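Local coordinates for protein thiaminase-I (Naegleria gruberi, PDB 4HCW) that belongs to the thiaminase I family, mixed alpha/beta proteins whose general fold resembles that of periplasmic solute-binding proteins, at residues Thr290-Pro303 with Gly308-Leu322. Residues are numbered along the deposited sequence; the frame is centred on the assembly and turned at random.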
loop_
_atom_site.group_PDB
_atom_site.type_symbol
_atom_site.label_atom_id
_atom_site.label_comp_id
_atom_site.label_asym_id
_atom_site.label_seq_id
_atom_site.Cartn_x
_atom_site.Cartn_y
_atom_site.Cartn_z
ATOM N N THR A 290 -16.799 -9.044 9.155
ATOM C CA THR A 290 -16.022 -10.269 8.997
ATOM C C THR A 290 -16.087 -10.831 7.580
ATOM O O THR A 290 -15.146 -11.478 7.124
ATOM C CB THR A 290 -16.470 -11.356 9.993
ATOM O OG1 THR A 290 -17.855 -11.658 9.783
ATOM C CG2 THR A 290 -16.270 -10.880 11.423
ATOM N N LEU A 291 -17.193 -10.585 6.887
ATOM C CA LEU A 291 -17.340 -11.061 5.516
ATOM C C LEU A 291 -16.437 -10.278 4.571
ATOM O O LEU A 291 -15.847 -10.845 3.651
ATOM C CB LEU A 291 -18.798 -10.978 5.058
ATOM C CG LEU A 291 -19.081 -11.501 3.647
ATOM C CD1 LEU A 291 -18.519 -12.904 3.467
ATOM C CD2 LEU A 291 -20.572 -11.485 3.356
ATOM N N VAL A 292 -16.330 -8.974 4.804
ATOM C CA VAL A 292 -15.438 -8.133 4.016
ATOM C C VAL A 292 -13.988 -8.512 4.301
ATOM O O VAL A 292 -13.172 -8.617 3.385
ATOM C CB VAL A 292 -15.652 -6.640 4.319
ATOM C CG1 VAL A 292 -14.667 -5.789 3.534
ATOM C CG2 VAL A 292 -17.083 -6.235 3.996
ATOM N N LEU A 293 -13.679 -8.726 5.577
ATOM C CA LEU A 293 -12.342 -9.135 5.986
ATOM C C LEU A 293 -11.961 -10.479 5.373
ATOM O O LEU A 293 -10.838 -10.656 4.902
ATOM C CB LEU A 293 -12.239 -9.205 7.512
ATOM C CG LEU A 293 -12.382 -7.886 8.276
ATOM C CD1 LEU A 293 -12.195 -8.109 9.770
ATOM C CD2 LEU A 293 -11.396 -6.852 7.758
ATOM N N ASP A 294 -12.899 -11.421 5.379
ATOM C CA ASP A 294 -12.654 -12.743 4.812
ATOM C C ASP A 294 -12.416 -12.668 3.307
ATOM O O ASP A 294 -11.580 -13.390 2.765
ATOM C CB ASP A 294 -13.814 -13.695 5.120
ATOM C CG ASP A 294 -13.846 -14.126 6.576
ATOM O OD1 ASP A 294 -12.764 -14.220 7.194
ATOM O OD2 ASP A 294 -14.952 -14.371 7.102
ATOM N N LEU A 295 -13.154 -11.786 2.639
ATOM C CA LEU A 295 -12.986 -11.579 1.206
ATOM C C LEU A 295 -11.637 -10.937 0.904
ATOM O O LEU A 295 -10.994 -11.265 -0.093
ATOM C CB LEU A 295 -14.122 -10.723 0.645
ATOM C CG LEU A 295 -15.477 -11.417 0.495
ATOM C CD1 LEU A 295 -16.559 -10.403 0.173
ATOM C CD2 LEU A 295 -15.413 -12.489 -0.579
ATOM N N LEU A 296 -11.214 -10.021 1.771
ATOM C CA LEU A 296 -9.899 -9.402 1.651
ATOM C C LEU A 296 -8.805 -10.453 1.785
ATOM O O LEU A 296 -7.760 -10.362 1.141
ATOM C CB LEU A 296 -9.710 -8.316 2.713
ATOM C CG LEU A 296 -10.474 -7.006 2.516
ATOM C CD1 LEU A 296 -10.273 -6.089 3.712
ATOM C CD2 LEU A 296 -10.033 -6.321 1.234
ATOM N N GLY A 297 -9.057 -11.455 2.623
ATOM C CA GLY A 297 -8.113 -12.536 2.834
ATOM C C GLY A 297 -7.925 -13.397 1.601
ATOM O O GLY A 297 -6.873 -14.010 1.418
ATOM N N LEU A 298 -8.945 -13.446 0.750
ATOM C CA LEU A 298 -8.877 -14.237 -0.474
ATOM C C LEU A 298 -7.950 -13.587 -1.496
ATOM O O LEU A 298 -7.398 -14.261 -2.365
ATOM C CB LEU A 298 -10.273 -14.423 -1.071
ATOM C CG LEU A 298 -11.306 -15.115 -0.179
ATOM C CD1 LEU A 298 -12.642 -15.235 -0.896
ATOM C CD2 LEU A 298 -10.805 -16.481 0.266
ATOM N N GLY A 299 -7.782 -12.274 -1.383
ATOM C CA GLY A 299 -6.925 -11.536 -2.292
ATOM C C GLY A 299 -5.613 -11.131 -1.648
ATOM O O GLY A 299 -4.853 -10.346 -2.216
ATOM N N LEU A 300 -5.356 -11.674 -0.461
ATOM C CA LEU A 300 -4.153 -11.364 0.311
ATOM C C LEU A 300 -3.990 -9.869 0.568
ATOM O O LEU A 300 -2.871 -9.362 0.656
ATOM C CB LEU A 300 -2.899 -11.933 -0.361
ATOM C CG LEU A 300 -2.757 -13.454 -0.330
ATOM C CD1 LEU A 300 -1.430 -13.881 -0.931
ATOM C CD2 LEU A 300 -2.893 -13.973 1.093
ATOM N N THR A 301 -5.112 -9.170 0.682
ATOM C CA THR A 301 -5.097 -7.755 1.017
ATOM C C THR A 301 -5.011 -7.616 2.531
ATOM O O THR A 301 -5.679 -8.344 3.265
ATOM C CB THR A 301 -6.355 -7.038 0.492
ATOM O OG1 THR A 301 -6.481 -7.260 -0.919
ATOM C CG2 THR A 301 -6.275 -5.543 0.761
ATOM N N LEU A 302 -4.182 -6.690 2.998
ATOM C CA LEU A 302 -3.956 -6.533 4.427
ATOM C C LEU A 302 -4.794 -5.407 5.016
ATOM O O LEU A 302 -4.747 -4.277 4.533
ATOM C CB LEU A 302 -2.477 -6.263 4.706
ATOM C CG LEU A 302 -1.461 -7.120 3.951
ATOM C CD1 LEU A 302 -0.046 -6.719 4.332
ATOM C CD2 LEU A 302 -1.695 -8.597 4.216
ATOM N N PRO A 303 -5.575 -5.719 6.061
ATOM C CA PRO A 303 -6.265 -4.683 6.835
ATOM C C PRO A 303 -5.244 -3.835 7.581
ATOM O O PRO A 303 -4.122 -4.289 7.804
ATOM C CB PRO A 303 -7.108 -5.492 7.826
ATOM C CG PRO A 303 -7.262 -6.834 7.193
ATOM C CD PRO A 303 -5.970 -7.073 6.478
ATOM N N GLY A 308 -8.177 -6.468 12.456
ATOM C CA GLY A 308 -8.350 -7.003 11.119
ATOM C C GLY A 308 -7.266 -8.001 10.760
ATOM O O GLY A 308 -7.537 -9.032 10.144
ATOM N N ILE A 309 -6.034 -7.691 11.149
ATOM C CA ILE A 309 -4.906 -8.580 10.900
ATOM C C ILE A 309 -5.040 -9.853 11.728
ATOM O O ILE A 309 -4.795 -10.955 11.234
ATOM C CB ILE A 309 -3.563 -7.893 11.223
ATOM C CG1 ILE A 309 -3.394 -6.631 10.375
ATOM C CG2 ILE A 309 -2.401 -8.847 10.988
ATOM C CD1 ILE A 309 -2.110 -5.878 10.647
ATOM N N ALA A 310 -5.437 -9.694 12.986
ATOM C CA ALA A 310 -5.626 -10.828 13.882
ATOM C C ALA A 310 -6.693 -11.778 13.351
ATOM O O ALA A 310 -6.530 -12.996 13.400
ATOM C CB ALA A 310 -5.991 -10.349 15.279
ATOM N N HIS A 311 -7.780 -11.208 12.838
ATOM C CA HIS A 311 -8.893 -11.989 12.305
ATOM C C HIS A 311 -8.470 -12.902 11.157
ATOM O O HIS A 311 -8.955 -14.026 11.034
ATOM C CB HIS A 311 -10.018 -11.061 11.840
ATOM C CG HIS A 311 -11.141 -11.772 11.152
ATOM N ND1 HIS A 311 -12.126 -12.450 11.837
ATOM C CD2 HIS A 311 -11.434 -11.914 9.836
ATOM C CE1 HIS A 311 -12.978 -12.976 10.975
ATOM N NE2 HIS A 311 -12.580 -12.667 9.754
ATOM N N LEU A 312 -7.561 -12.413 10.319
ATOM C CA LEU A 312 -7.121 -13.169 9.152
ATOM C C LEU A 312 -5.921 -14.053 9.467
ATOM O O LEU A 312 -5.591 -14.960 8.704
ATOM C CB LEU A 312 -6.805 -12.224 7.992
ATOM C CG LEU A 312 -8.005 -11.422 7.484
ATOM C CD1 LEU A 312 -7.613 -10.506 6.336
ATOM C CD2 LEU A 312 -9.129 -12.360 7.068
ATOM N N ALA A 313 -5.277 -13.789 10.599
ATOM C CA ALA A 313 -4.113 -14.563 11.014
ATOM C C ALA A 313 -4.524 -15.868 11.689
ATOM O O ALA A 313 -3.714 -16.783 11.837
ATOM C CB ALA A 313 -3.233 -13.739 11.941
ATOM N N LYS A 314 -5.789 -15.950 12.092
ATOM C CA LYS A 314 -6.296 -17.118 12.805
ATOM C C LYS A 314 -6.412 -18.354 11.915
ATOM O O LYS A 314 -6.534 -19.473 12.414
ATOM C CB LYS A 314 -7.654 -16.808 13.440
ATOM C CG LYS A 314 -7.603 -15.768 14.545
ATOM C CD LYS A 314 -8.995 -15.439 15.056
ATOM C CE LYS A 314 -8.952 -14.390 16.152
ATOM N NZ LYS A 314 -10.314 -14.056 16.655
ATOM N N SER A 315 -6.373 -18.153 10.603
ATOM C CA SER A 315 -6.529 -19.260 9.665
ATOM C C SER A 315 -5.602 -19.148 8.457
ATOM O O SER A 315 -5.763 -19.868 7.471
ATOM C CB SER A 315 -7.986 -19.368 9.210
ATOM O OG SER A 315 -8.473 -18.115 8.759
ATOM N N SER A 316 -4.627 -18.248 8.539
ATOM C CA SER A 316 -3.668 -18.071 7.453
ATOM C C SER A 316 -2.246 -17.896 7.973
ATOM O O SER A 316 -1.968 -16.990 8.759
ATOM C CB SER A 316 -4.056 -16.875 6.581
ATOM O OG SER A 316 -3.111 -16.677 5.543
ATOM N N ASN A 317 -1.348 -18.768 7.526
ATOM C CA ASN A 317 0.056 -18.686 7.908
ATOM C C ASN A 317 0.731 -17.460 7.300
ATOM O O ASN A 317 1.638 -16.878 7.896
ATOM C CB ASN A 317 0.798 -19.962 7.501
ATOM C CG ASN A 317 2.281 -19.898 7.807
ATOM O OD1 ASN A 317 3.101 -19.681 6.916
ATOM N ND2 ASN A 317 2.632 -20.085 9.074
ATOM N N PHE A 318 0.277 -17.077 6.110
ATOM C CA PHE A 318 0.782 -15.892 5.427
ATOM C C PHE A 318 0.553 -14.644 6.274
ATOM O O PHE A 318 1.483 -13.881 6.533
ATOM C CB PHE A 318 0.101 -15.738 4.064
ATOM C CG PHE A 318 0.584 -14.555 3.270
ATOM C CD1 PHE A 318 1.684 -14.667 2.435
ATOM C CD2 PHE A 318 -0.071 -13.335 3.348
ATOM C CE1 PHE A 318 2.127 -13.582 1.700
ATOM C CE2 PHE A 318 0.369 -12.249 2.617
ATOM C CZ PHE A 318 1.469 -12.372 1.791
ATOM N N TYR A 319 -0.689 -14.446 6.704
ATOM C CA TYR A 319 -1.042 -13.303 7.539
ATOM C C TYR A 319 -0.358 -13.365 8.899
ATOM O O TYR A 319 -0.139 -12.337 9.540
ATOM C CB TYR A 319 -2.560 -13.220 7.723
ATOM C CG TYR A 319 -3.286 -12.588 6.556
ATOM C CD1 TYR A 319 -3.667 -13.346 5.457
ATOM C CD2 TYR A 319 -3.589 -11.234 6.556
ATOM C CE1 TYR A 319 -4.330 -12.769 4.388
ATOM C CE2 TYR A 319 -4.250 -10.650 5.496
ATOM C CZ TYR A 319 -4.619 -11.421 4.415
ATOM O OH TYR A 319 -5.278 -10.838 3.357
ATOM N N ALA A 320 -0.023 -14.576 9.333
ATOM C CA ALA A 320 0.616 -14.780 10.627
ATOM C C ALA A 320 2.019 -14.184 10.657
ATOM O O ALA A 320 2.401 -13.525 11.624
ATOM C CB ALA A 320 0.659 -16.262 10.969
ATOM N N GLN A 321 2.779 -14.418 9.592
ATOM C CA GLN A 321 4.146 -13.917 9.498
ATOM C C GLN A 321 4.184 -12.393 9.469
ATOM O O GLN A 321 5.060 -11.774 10.073
ATOM C CB GLN A 321 4.840 -14.478 8.254
ATOM C CG GLN A 321 4.961 -15.991 8.236
ATOM C CD GLN A 321 5.705 -16.499 7.017
ATOM O OE1 GLN A 321 6.261 -15.717 6.246
ATOM N NE2 GLN A 321 5.717 -17.814 6.836
ATOM N N LEU A 322 3.229 -11.795 8.764
ATOM C CA LEU A 322 3.173 -10.344 8.637
ATOM C C LEU A 322 2.783 -9.683 9.954
ATOM O O LEU A 322 3.202 -8.563 10.243
ATOM C CB LEU A 322 2.204 -9.938 7.526
ATOM C CG LEU A 322 2.570 -10.458 6.134
ATOM C CD1 LEU A 322 1.600 -9.939 5.088
ATOM C CD2 LEU A 322 3.999 -10.079 5.780
#
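Y319 reaches across to the loop that follows helix 290-298, and its OH donates to T301 O at 2.5 Å. The hydroxyl comes from above the carbonyl plane of T301, and so not along a lone pair. The ring edge faces the same oxygen, while L312 CB of its own segment lies over one ring face, toward the rim; L302 CD2 approaches obliquely, 3.5 Å from Y319 CE2.

Beside it, F318 has CG anti to the backbone N (chi1 -179°), which carries the ring to L300: CD1 sits over the face, 4.3 Å from the F318 centroid and nearly on the ring normal, a CH-pi contact. L302 CD2 also meets L322 CD1 at 3.7 Å, and P303 CG packs on L312 CD1 at 3.8 Å.

At the other end, H311 NE2 donates to D294 OD1 at 3.0 Å. The 141° N-H...O angle makes this a bent bond; OD1 is met from above its carboxylate plane and lies somewhat out of the H311 ring plane. L293 CB lies 3.7 Å from H311 CD2.

L300, with positive phi, is the C' residue of a Schellman motif (T301 N to L296 O, weaker L300 N to G297 O) that ends helix 290-298 and leads into a short, weakly bonded strand at about 302-303, antiparallel to strand 110-125 in the mixed sheet.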